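Local coordinates for agarase (Microbulbifer thermotolerans, PDB 3WZ1), which is the catalytic domain of a beta-agarase that hydrolyses beta-1,4-galactosidic linkages inside agarose chains, releasing mainly neoagarotetraose, at residues E21-S26 with A96-P101; P101-A106 with E200-G205; S117-L122 with D267-Y272. All blocks are in the same frame, centred on the assembly; numbering follows the deposited sequence. Where two conformers were deposited one is given.

Contact 1: E21-S26 with A96-P101; sequences ELHPLS and APLTYP
A methyl group of L98, CD2, sits over one face of the H23 imidazole in a CH-pi contact. It stands 3.6 Å from the centroid of the H23 ring, 24° off the ring normal, and is displaced toward NE2, the ring atom it approaches most closely. H23 has CG anti to the backbone N (chi1 -177°), which carries the ring toward L98. CD of P24 lies over the opposite face, so the flat ring is held between two aliphatic groups. The same methyl, CD2 of L98, reaches CD2 of L25 at 4.3 Å. A leucine suits this place because one branch end can serve a ring and a neighbouring aliphatic chain together.

H23 to S26 is a type I turn, with P24, whose ring limits phi, as its second residue. L25 N donates to H23 ND1 at 3.0 Å, almost straight (170°) and close to the ring plane, which fixes the ring's rotation. Two bonds to H23 O hold the turn, from S26 N at 3.0 Å and from S26 OG at 2.8 Å, the hydroxyl lying in the carbonyl plane.

One water bridges the two segments: it donates to P97 O at 2.8 Å and receives a weak bond from H23 NE2. Histidine suits the site, with ND1 as acceptor and NE2 as donor.

L25 and L98 both rest on F271. H23 is backbone-bonded to F271 and L98 to M232, so the turn and the loop are tied to strands 264-276 and 232-239 of the beta-jelly roll typical of family GH16.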
loop_
_atom_site.group_PDB
_atom_site.type_symbol
_atom_site.label_atom_id
_atom_site.label_comp_id
_atom_site.label_asym_id
_atom_site.label_seq_id
_atom_site.Cartn_x
_atom_site.Cartn_y
_atom_site.Cartn_z
ATOM N N GLU A 21 12.564 11.417 12.700
ATOM C CA GLU A 21 12.566 12.638 11.920
ATOM C C GLU A 21 11.665 12.478 10.692
ATOM O O GLU A 21 11.802 11.527 9.916
ATOM C CB GLU A 21 13.986 12.960 11.484
ATOM C CG GLU A 21 14.167 14.255 10.711
ATOM C CD GLU A 21 15.642 14.610 10.602
ATOM O OE1 GLU A 21 16.195 15.164 11.561
ATOM O OE2 GLU A 21 16.255 14.285 9.582
ATOM N N LEU A 22 10.759 13.429 10.511
ATOM C CA LEU A 22 9.825 13.378 9.393
ATOM C C LEU A 22 10.539 13.503 8.070
ATOM O O LEU A 22 11.324 14.460 7.852
ATOM C CB LEU A 22 8.780 14.488 9.506
ATOM C CG LEU A 22 7.599 14.442 8.520
ATOM C CD1 LEU A 22 6.564 13.393 8.902
ATOM C CD2 LEU A 22 6.983 15.833 8.470
ATOM N N HIS A 23 10.271 12.563 7.171
ATOM C CA HIS A 23 10.817 12.570 5.828
ATOM C C HIS A 23 9.896 13.410 4.939
ATOM O O HIS A 23 8.664 13.334 5.054
ATOM C CB HIS A 23 10.866 11.123 5.334
ATOM C CG HIS A 23 11.480 10.954 3.985
ATOM N ND1 HIS A 23 10.857 11.354 2.826
ATOM C CD2 HIS A 23 12.658 10.412 3.608
ATOM C CE1 HIS A 23 11.626 11.075 1.791
ATOM N NE2 HIS A 23 12.723 10.491 2.237
ATOM N N PRO A 24 10.471 14.217 4.043
ATOM C CA PRO A 24 9.633 15.154 3.283
ATOM C C PRO A 24 8.626 14.556 2.289
ATOM O O PRO A 24 7.758 15.283 1.812
ATOM C CB PRO A 24 10.660 16.022 2.545
ATOM C CG PRO A 24 11.900 15.207 2.507
ATOM C CD PRO A 24 11.906 14.414 3.780
ATOM N N LEU A 25 8.689 13.265 1.994
ATOM C CA LEU A 25 7.663 12.632 1.170
ATOM C C LEU A 25 6.304 12.592 1.880
ATOM O O LEU A 25 5.257 12.443 1.251
ATOM C CB LEU A 25 8.089 11.213 0.758
ATOM C CG LEU A 25 7.119 10.432 -0.118
ATOM C CD1 LEU A 25 6.819 11.129 -1.438
ATOM C CD2 LEU A 25 7.650 9.026 -0.365
ATOM N N SER A 26 6.325 12.722 3.204
ATOM C CA SER A 26 5.092 12.663 3.993
ATOM C C SER A 26 4.096 13.708 3.488
ATOM O O SER A 26 4.477 14.855 3.220
ATOM C CB SER A 26 5.380 12.883 5.470
ATOM O OG SER A 26 6.402 11.988 5.918
ATOM N N ALA A 96 10.682 9.927 -5.745
ATOM C CA ALA A 96 11.936 9.450 -5.170
ATOM C C ALA A 96 11.660 8.257 -4.262
ATOM O O ALA A 96 10.584 8.180 -3.695
ATOM C CB ALA A 96 12.577 10.561 -4.367
ATOM N N PRO A 97 12.632 7.346 -4.126
ATOM C CA PRO A 97 12.462 6.167 -3.301
ATOM C C PRO A 97 12.966 6.361 -1.880
ATOM O O PRO A 97 13.665 7.352 -1.584
ATOM C CB PRO A 97 13.327 5.142 -4.010
ATOM C CG PRO A 97 14.484 5.957 -4.509
ATOM C CD PRO A 97 13.920 7.307 -4.858
ATOM N N LEU A 98 12.593 5.410 -1.028
ATOM C CA LEU A 98 13.033 5.342 0.355
ATOM C C LEU A 98 13.971 4.170 0.538
ATOM O O LEU A 98 13.969 3.217 -0.258
ATOM C CB LEU A 98 11.840 5.130 1.271
ATOM C CG LEU A 98 10.745 6.173 1.161
ATOM C CD1 LEU A 98 9.609 5.813 2.057
ATOM C CD2 LEU A 98 11.264 7.557 1.480
ATOM N N THR A 99 14.782 4.260 1.590
ATOM C CA THR A 99 15.670 3.174 1.984
ATOM C C THR A 99 15.562 2.923 3.474
ATOM O O THR A 99 15.274 3.831 4.240
ATOM C CB THR A 99 17.148 3.486 1.673
ATOM O OG1 THR A 99 17.493 4.799 2.176
ATOM C CG2 THR A 99 17.424 3.349 0.152
ATOM N N TYR A 100 15.819 1.693 3.885
ATOM C CA TYR A 100 15.895 1.367 5.305
ATOM C C TYR A 100 17.059 2.141 5.928
ATOM O O TYR A 100 18.003 2.493 5.227
ATOM C CB TYR A 100 16.100 -0.128 5.523
ATOM C CG TYR A 100 17.493 -0.608 5.180
ATOM C CD1 TYR A 100 18.518 -0.507 6.109
ATOM C CD2 TYR A 100 17.788 -1.164 3.940
ATOM C CE1 TYR A 100 19.799 -0.931 5.811
ATOM C CE2 TYR A 100 19.081 -1.557 3.624
ATOM C CZ TYR A 100 20.079 -1.451 4.583
ATOM O OH TYR A 100 21.369 -1.894 4.308
ATOM N N PRO A 101 16.978 2.431 7.229
ATOM C CA PRO A 101 15.834 2.242 8.103
ATOM C C PRO A 101 14.795 3.340 7.905
ATOM O O PRO A 101 15.142 4.525 7.792
ATOM C CB PRO A 101 16.439 2.346 9.507
ATOM C CG PRO A 101 17.613 3.267 9.330
ATOM C CD PRO A 101 18.121 3.051 7.927
HETATM O O HOH W 1 13.278 9.977 -0.790
#

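Contact 2: P101-A106 with E200-G205; sequences PVYMEA and EYYVDG
Y103, the tyrosine that leans against Y202, donates a hydrogen bond from its hydroxyl to E105 OE2, an oxygen that R188 also grips through a salt bridge. The bond from Y103 OH to E105 OE2 is 2.7 Å long and arrives on the anti side of the carboxylate, 25° out of its plane. Together with R270 and W268, which hold OE1, these donors bind the glutamate through both oxygens; such company would be expected to keep this buried carboxylate negatively charged.

The setting is one sheet of the GH16 beta-jelly roll. Strands 102-109 and 198-203 are not direct neighbours: strand 187-195 runs between them, pairing with each. Y103 and Y202 therefore meet over an intervening strand, and long aromatic side chains suit a gap that smaller ones could not span. They lie on the face of the sheet turned away from M104 and A106, which pack on F271 and V269, and residues of the N-terminal loop, P11 among them, lie against both rings.

The rings form an offset edge-to-face pair, with centroids 5.9 Å apart and planes at 76°. Y103 presents its edge, CE1 approaching CD1 of Y202 at 3.9 Å, while its OH comes to 4.0 Å from Y202 CB. Y103 carries CG directly opposite the backbone N (chi1 180°), which stretches the ring out toward Y202. Putting an alanine at Y103 would probably open a gap beside Y202 and leave E105 OE2 without its hydroxyl donor.

Y202 is tethered at its far end: its OH donates to E200 OE1 at 2.6 Å, from above the carboxylate plane, while E200 OE2 bonds to H198 NE2.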
loop_
_atom_site.group_PDB
_atom_site.type_symbol
_atom_site.label_atom_id
_atom_site.label_comp_id
_atom_site.label_asym_id
_atom_site.label_seq_id
_atom_site.Cartn_x
_atom_site.Cartn_y
_atom_site.Cartn_z
ATOM N N PRO A 101 16.978 2.431 7.229
ATOM C CA PRO A 101 15.834 2.242 8.103
ATOM C C PRO A 101 14.795 3.340 7.905
ATOM O O PRO A 101 15.142 4.525 7.792
ATOM C CB PRO A 101 16.439 2.346 9.507
ATOM C CG PRO A 101 17.613 3.267 9.330
ATOM C CD PRO A 101 18.121 3.051 7.927
ATOM N N VAL A 102 13.526 2.947 7.882
ATOM C CA VAL A 102 12.463 3.904 7.700
ATOM C C VAL A 102 11.151 3.330 8.200
ATOM O O VAL A 102 10.891 2.145 8.009
ATOM C CB VAL A 102 12.348 4.329 6.205
ATOM C CG1 VAL A 102 12.015 3.132 5.314
ATOM C CG2 VAL A 102 11.350 5.463 6.025
ATOM N N TYR A 103 10.354 4.170 8.858
ATOM C CA TYR A 103 8.981 3.806 9.239
ATOM C C TYR A 103 8.038 4.420 8.221
ATOM O O TYR A 103 8.121 5.610 7.962
ATOM C CB TYR A 103 8.631 4.314 10.651
ATOM C CG TYR A 103 7.231 3.966 11.083
ATOM C CD1 TYR A 103 6.898 2.660 11.447
ATOM C CD2 TYR A 103 6.218 4.928 11.094
ATOM C CE1 TYR A 103 5.616 2.322 11.828
ATOM C CE2 TYR A 103 4.928 4.585 11.458
ATOM C CZ TYR A 103 4.631 3.282 11.815
ATOM O OH TYR A 103 3.348 2.936 12.192
ATOM N N MET A 104 7.147 3.605 7.659
ATOM C CA MET A 104 6.286 4.007 6.535
ATOM C C MET A 104 4.845 3.675 6.898
ATOM O O MET A 104 4.551 2.514 7.171
ATOM C CB MET A 104 6.689 3.219 5.284
ATOM C CG MET A 104 8.186 3.178 5.060
ATOM S SD MET A 104 8.708 2.249 3.576
ATOM C CE MET A 104 8.210 0.599 4.005
ATOM N N GLU A 105 3.959 4.670 6.888
ATOM C CA GLU A 105 2.608 4.489 7.426
ATOM C C GLU A 105 1.569 5.225 6.615
ATOM O O GLU A 105 1.802 6.358 6.182
ATOM C CB GLU A 105 2.582 4.978 8.870
ATOM C CG GLU A 105 1.296 4.673 9.627
ATOM C CD GLU A 105 1.227 5.491 10.887
ATOM O OE1 GLU A 105 0.853 6.687 10.786
ATOM O OE2 GLU A 105 1.499 4.918 11.923
ATOM N N ALA A 106 0.407 4.599 6.429
ATOM C CA ALA A 106 -0.739 5.277 5.833
ATOM C C ALA A 106 -1.926 5.203 6.765
ATOM O O ALA A 106 -2.100 4.217 7.466
ATOM C CB ALA A 106 -1.132 4.647 4.517
ATOM N N GLU A 200 8.663 -4.824 10.802
ATOM C CA GLU A 200 7.645 -4.822 11.854
ATOM C C GLU A 200 6.373 -4.172 11.351
ATOM O O GLU A 200 6.420 -3.058 10.825
ATOM C CB GLU A 200 8.127 -4.078 13.098
ATOM C CG GLU A 200 9.355 -4.698 13.754
ATOM C CD GLU A 200 10.046 -3.790 14.749
ATOM O OE1 GLU A 200 9.664 -2.617 14.935
ATOM O OE2 GLU A 200 11.033 -4.283 15.366
ATOM N N TYR A 201 5.241 -4.849 11.528
ATOM C CA TYR A 201 3.940 -4.314 11.101
ATOM C C TYR A 201 3.128 -3.789 12.270
ATOM O O TYR A 201 2.977 -4.488 13.291
ATOM C CB TYR A 201 3.122 -5.383 10.382
ATOM C CG TYR A 201 3.729 -5.812 9.053
ATOM C CD1 TYR A 201 4.775 -6.716 9.005
ATOM C CD2 TYR A 201 3.262 -5.293 7.846
ATOM C CE1 TYR A 201 5.336 -7.089 7.802
ATOM C CE2 TYR A 201 3.819 -5.679 6.629
ATOM C CZ TYR A 201 4.857 -6.575 6.609
ATOM O OH TYR A 201 5.454 -6.977 5.424
ATOM N N TYR A 202 2.557 -2.603 12.094
ATOM C CA TYR A 202 1.777 -1.931 13.131
ATOM C C TYR A 202 0.398 -1.546 12.607
ATOM O O TYR A 202 0.280 -0.980 11.515
ATOM C CB TYR A 202 2.498 -0.669 13.592
ATOM C CG TYR A 202 3.844 -0.930 14.234
ATOM C CD1 TYR A 202 4.983 -1.111 13.468
ATOM C CD2 TYR A 202 3.970 -0.930 15.609
ATOM C CE1 TYR A 202 6.211 -1.320 14.055
ATOM C CE2 TYR A 202 5.191 -1.130 16.216
ATOM C CZ TYR A 202 6.318 -1.334 15.428
ATOM O OH TYR A 202 7.533 -1.543 16.036
ATOM N N VAL A 203 -0.644 -1.880 13.371
ATOM C CA VAL A 203 -2.013 -1.544 13.005
ATOM C C VAL A 203 -2.587 -0.675 14.123
ATOM O O VAL A 203 -2.584 -1.090 15.289
ATOM C CB VAL A 203 -2.870 -2.801 12.783
ATOM C CG1 VAL A 203 -4.327 -2.429 12.537
ATOM C CG2 VAL A 203 -2.332 -3.629 11.616
ATOM N N ASP A 204 -3.022 0.538 13.788
ATOM C CA ASP A 204 -3.597 1.452 14.766
ATOM C C ASP A 204 -2.715 1.597 16.022
ATOM O O ASP A 204 -3.206 1.586 17.167
ATOM C CB ASP A 204 -5.034 1.026 15.093
ATOM C CG ASP A 204 -5.956 1.113 13.886
ATOM O OD1 ASP A 204 -5.754 2.048 13.109
ATOM O OD2 ASP A 204 -6.887 0.281 13.776
ATOM N N GLY A 205 -1.410 1.713 15.780
ATOM C CA GLY A 205 -0.441 2.010 16.812
ATOM C C GLY A 205 0.109 0.829 17.568
ATOM O O GLY A 205 0.896 1.026 18.488
#

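Contact 3: S117-L122 with D267-Y272; sequences SDFWFL and DWVRFY. With NA (sodium ion), chain B.
The ring of F119 rests against V269, its CE1 atom 3.6 Å from CG1 of the valine. This is the heart of the GH16 beta-jelly roll, where two sheets pack face to face: the short segments 117-122 and 268-272 pass 10.6 Å apart at a signed angle of -28°, and they meet through their side chains, with no hydrogen bond between the segments. With CG turned opposite the backbone N (chi1 171°), F119 projects across the gap, and its CZ approaches F271 CE2 at 4.0 Å.

F271 comes from the opposite direction and uses that same CE2 to meet F121 as well. There the rings touch edge to edge, CE2 of F271 lying 3.7 Å from CZ of F121. F121 in turn places CE2 over one face of F119, so three phenylalanines interlock; flat rings can pack by edge and face in this core, and V269 adds its compact branch CG1 beside them.

The side chain of F121 lies about 6 Å from that of E129, the predicted nucleophile, and W120, on the other side of the strand, touches E129.

Strand 264-276 turns a corner at D267, where D267 and W268 form a classic beta bulge facing R107. There D267 binds a sodium ion twice, through its backbone O at 2.3 Å and OD1 at 2.4 Å, with D4, D28 and G72 completing the site.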
loop_
_atom_site.group_PDB
_atom_site.type_symbol
_atom_site.label_atom_id
_atom_site.label_comp_id
_atom_site.label_asym_id
_atom_site.label_seq_id
_atom_site.Cartn_x
_atom_site.Cartn_y
_atom_site.Cartn_z
ATOM N N SER A 117 -6.955 -2.712 -2.199
ATOM C CA SER A 117 -6.604 -1.344 -1.814
ATOM C C SER A 117 -5.196 -1.428 -1.245
ATOM O O SER A 117 -4.952 -2.185 -0.288
ATOM C CB SER A 117 -7.575 -0.763 -0.771
ATOM O OG SER A 117 -8.904 -0.664 -1.271
ATOM N N ASP A 118 -4.255 -0.695 -1.849
ATOM C CA ASP A 118 -2.822 -0.895 -1.586
ATOM C C ASP A 118 -2.063 0.364 -1.172
ATOM O O ASP A 118 -2.284 1.453 -1.713
ATOM C CB ASP A 118 -2.108 -1.464 -2.816
ATOM C CG ASP A 118 -2.730 -2.745 -3.334
ATOM O OD1 ASP A 118 -3.075 -3.612 -2.497
ATOM O OD2 ASP A 118 -2.828 -2.912 -4.594
ATOM N N PHE A 119 -1.127 0.169 -0.242
ATOM C CA PHE A 119 -0.068 1.134 0.097
ATOM C C PHE A 119 1.163 0.274 0.210
ATOM O O PHE A 119 1.260 -0.582 1.102
ATOM C CB PHE A 119 -0.370 1.867 1.398
ATOM C CG PHE A 119 0.773 2.709 1.924
ATOM C CD1 PHE A 119 1.361 3.706 1.154
ATOM C CD2 PHE A 119 1.229 2.504 3.228
ATOM C CE1 PHE A 119 2.392 4.500 1.694
ATOM C CE2 PHE A 119 2.255 3.282 3.753
ATOM C CZ PHE A 119 2.817 4.281 2.998
ATOM N N TRP A 120 2.071 0.427 -0.751
ATOM C CA TRP A 120 3.136 -0.555 -0.898
ATOM C C TRP A 120 4.376 0.065 -1.539
ATOM O O TRP A 120 4.375 1.232 -1.913
ATOM C CB TRP A 120 2.636 -1.762 -1.688
ATOM C CG TRP A 120 2.245 -1.486 -3.097
ATOM C CD1 TRP A 120 1.227 -0.691 -3.535
ATOM C CD2 TRP A 120 2.834 -2.060 -4.272
ATOM N NE1 TRP A 120 1.140 -0.739 -4.896
ATOM C CE2 TRP A 120 2.127 -1.558 -5.380
ATOM C CE3 TRP A 120 3.883 -2.941 -4.485
ATOM C CZ2 TRP A 120 2.438 -1.917 -6.696
ATOM C CZ3 TRP A 120 4.208 -3.283 -5.788
ATOM C CH2 TRP A 120 3.482 -2.774 -6.878
ATOM N N PHE A 121 5.423 -0.759 -1.617
ATOM C CA PHE A 121 6.767 -0.326 -1.958
ATOM C C PHE A 121 7.416 -1.291 -2.904
ATOM O O PHE A 121 7.296 -2.484 -2.735
ATOM C CB PHE A 121 7.590 -0.188 -0.656
ATOM C CG PHE A 121 7.039 0.882 0.217
ATOM C CD1 PHE A 121 7.486 2.197 0.077
ATOM C CD2 PHE A 121 5.958 0.621 1.033
ATOM C CE1 PHE A 121 6.879 3.227 0.790
ATOM C CE2 PHE A 121 5.344 1.645 1.730
ATOM C CZ PHE A 121 5.809 2.935 1.605
ATOM N N LEU A 122 8.079 -0.757 -3.916
ATOM C CA LEU A 122 8.718 -1.592 -4.936
ATOM C C LEU A 122 10.009 -0.972 -5.424
ATOM O O LEU A 122 10.073 0.227 -5.662
ATOM C CB LEU A 122 7.761 -1.782 -6.130
ATOM C CG LEU A 122 8.161 -2.784 -7.208
ATOM C CD1 LEU A 122 8.227 -4.198 -6.651
ATOM C CD2 LEU A 122 7.174 -2.691 -8.359
ATOM N N ASP A 267 -6.063 9.334 4.001
ATOM C CA ASP A 267 -5.950 10.577 4.769
ATOM C C ASP A 267 -4.515 11.088 4.786
ATOM O O ASP A 267 -4.260 12.296 4.677
ATOM C CB ASP A 267 -6.457 10.365 6.210
ATOM C CG ASP A 267 -6.677 11.658 6.953
ATOM O OD1 ASP A 267 -6.935 12.710 6.335
ATOM O OD2 ASP A 267 -6.594 11.622 8.204
ATOM N N TRP A 268 -3.559 10.172 4.944
ATOM C CA TRP A 268 -2.141 10.551 4.951
ATOM C C TRP A 268 -1.242 9.379 4.630
ATOM O O TRP A 268 -1.593 8.218 4.867
ATOM C CB TRP A 268 -1.703 11.177 6.298
ATOM C CG TRP A 268 -1.451 10.216 7.503
ATOM C CD1 TRP A 268 -0.522 9.185 7.615
ATOM C CD2 TRP A 268 -2.070 10.306 8.780
ATOM N NE1 TRP A 268 -0.577 8.622 8.864
ATOM C CE2 TRP A 268 -1.533 9.300 9.589
ATOM C CE3 TRP A 268 -3.074 11.134 9.300
ATOM C CZ2 TRP A 268 -1.943 9.111 10.888
ATOM C CZ3 TRP A 268 -3.460 10.959 10.571
ATOM C CH2 TRP A 268 -2.908 9.942 11.368
ATOM N N VAL A 269 -0.078 9.717 4.094
ATOM C CA VAL A 269 1.083 8.825 4.121
ATOM C C VAL A 269 2.205 9.605 4.800
ATOM O O VAL A 269 2.403 10.783 4.529
ATOM C CB VAL A 269 1.490 8.304 2.730
ATOM C CG1 VAL A 269 0.383 7.437 2.128
ATOM C CG2 VAL A 269 1.865 9.432 1.765
ATOM N N ARG A 270 2.916 8.946 5.712
ATOM C CA ARG A 270 4.009 9.596 6.396
ATOM C C ARG A 270 5.143 8.609 6.579
ATOM O O ARG A 270 4.940 7.377 6.674
ATOM C CB ARG A 270 3.552 10.207 7.723
ATOM C CG ARG A 270 3.159 9.228 8.812
ATOM C CD ARG A 270 2.684 9.955 10.079
ATOM N NE ARG A 270 2.342 9.008 11.130
ATOM C CZ ARG A 270 2.322 9.265 12.442
ATOM N NH1 ARG A 270 2.711 10.447 12.913
ATOM N NH2 ARG A 270 1.923 8.307 13.276
ATOM N N PHE A 271 6.336 9.171 6.656
ATOM C CA PHE A 271 7.551 8.395 6.661
ATOM C C PHE A 271 8.499 9.038 7.642
ATOM O O PHE A 271 8.626 10.266 7.640
ATOM C CB PHE A 271 8.172 8.391 5.255
ATOM C CG PHE A 271 7.195 8.075 4.160
ATOM C CD1 PHE A 271 6.456 9.076 3.578
ATOM C CD2 PHE A 271 7.009 6.774 3.727
ATOM C CE1 PHE A 271 5.525 8.785 2.585
ATOM C CE2 PHE A 271 6.090 6.484 2.733
ATOM C CZ PHE A 271 5.361 7.483 2.169
ATOM N N TYR A 272 9.170 8.229 8.466
ATOM C CA TYR A 272 10.144 8.767 9.429
ATOM C C TYR A 272 11.446 8.002 9.369
ATOM O O TYR A 272 11.453 6.773 9.205
ATOM C CB TYR A 272 9.606 8.696 10.874
ATOM C CG TYR A 272 8.395 9.563 11.157
ATOM C CD1 TYR A 272 7.122 9.112 10.871
ATOM C CD2 TYR A 272 8.525 10.850 11.709
ATOM C CE1 TYR A 272 6.011 9.895 11.111
ATOM C CE2 TYR A 272 7.409 11.630 11.950
ATOM C CZ TYR A 272 6.156 11.145 11.655
ATOM O OH TYR A 272 5.040 11.942 11.907
HETATM NA NA NA B . -5.475 14.203 5.146
#

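From the N terminus, contact 1 closes the first long loop, bringing the turn after strand 18-22 to the loop after strand 87-94. Contact 2 opens where it ends, sharing P101, so these two run in series. Contact 3 begins inside the span of contact 2 and ends beyond it, and the two cross; it follows contact 1 in series. Strand 264-276, near the C terminus, gathers all three: it pairs with strand 18-22 of contact 1 and strand 102-109 of contact 2, while facing strand 116-123 across the sandwich. Thus contact 1 ties a turn to a loop, contact 2 joins strands on one sheet's outward side, and contact 3 the two sheets through the core.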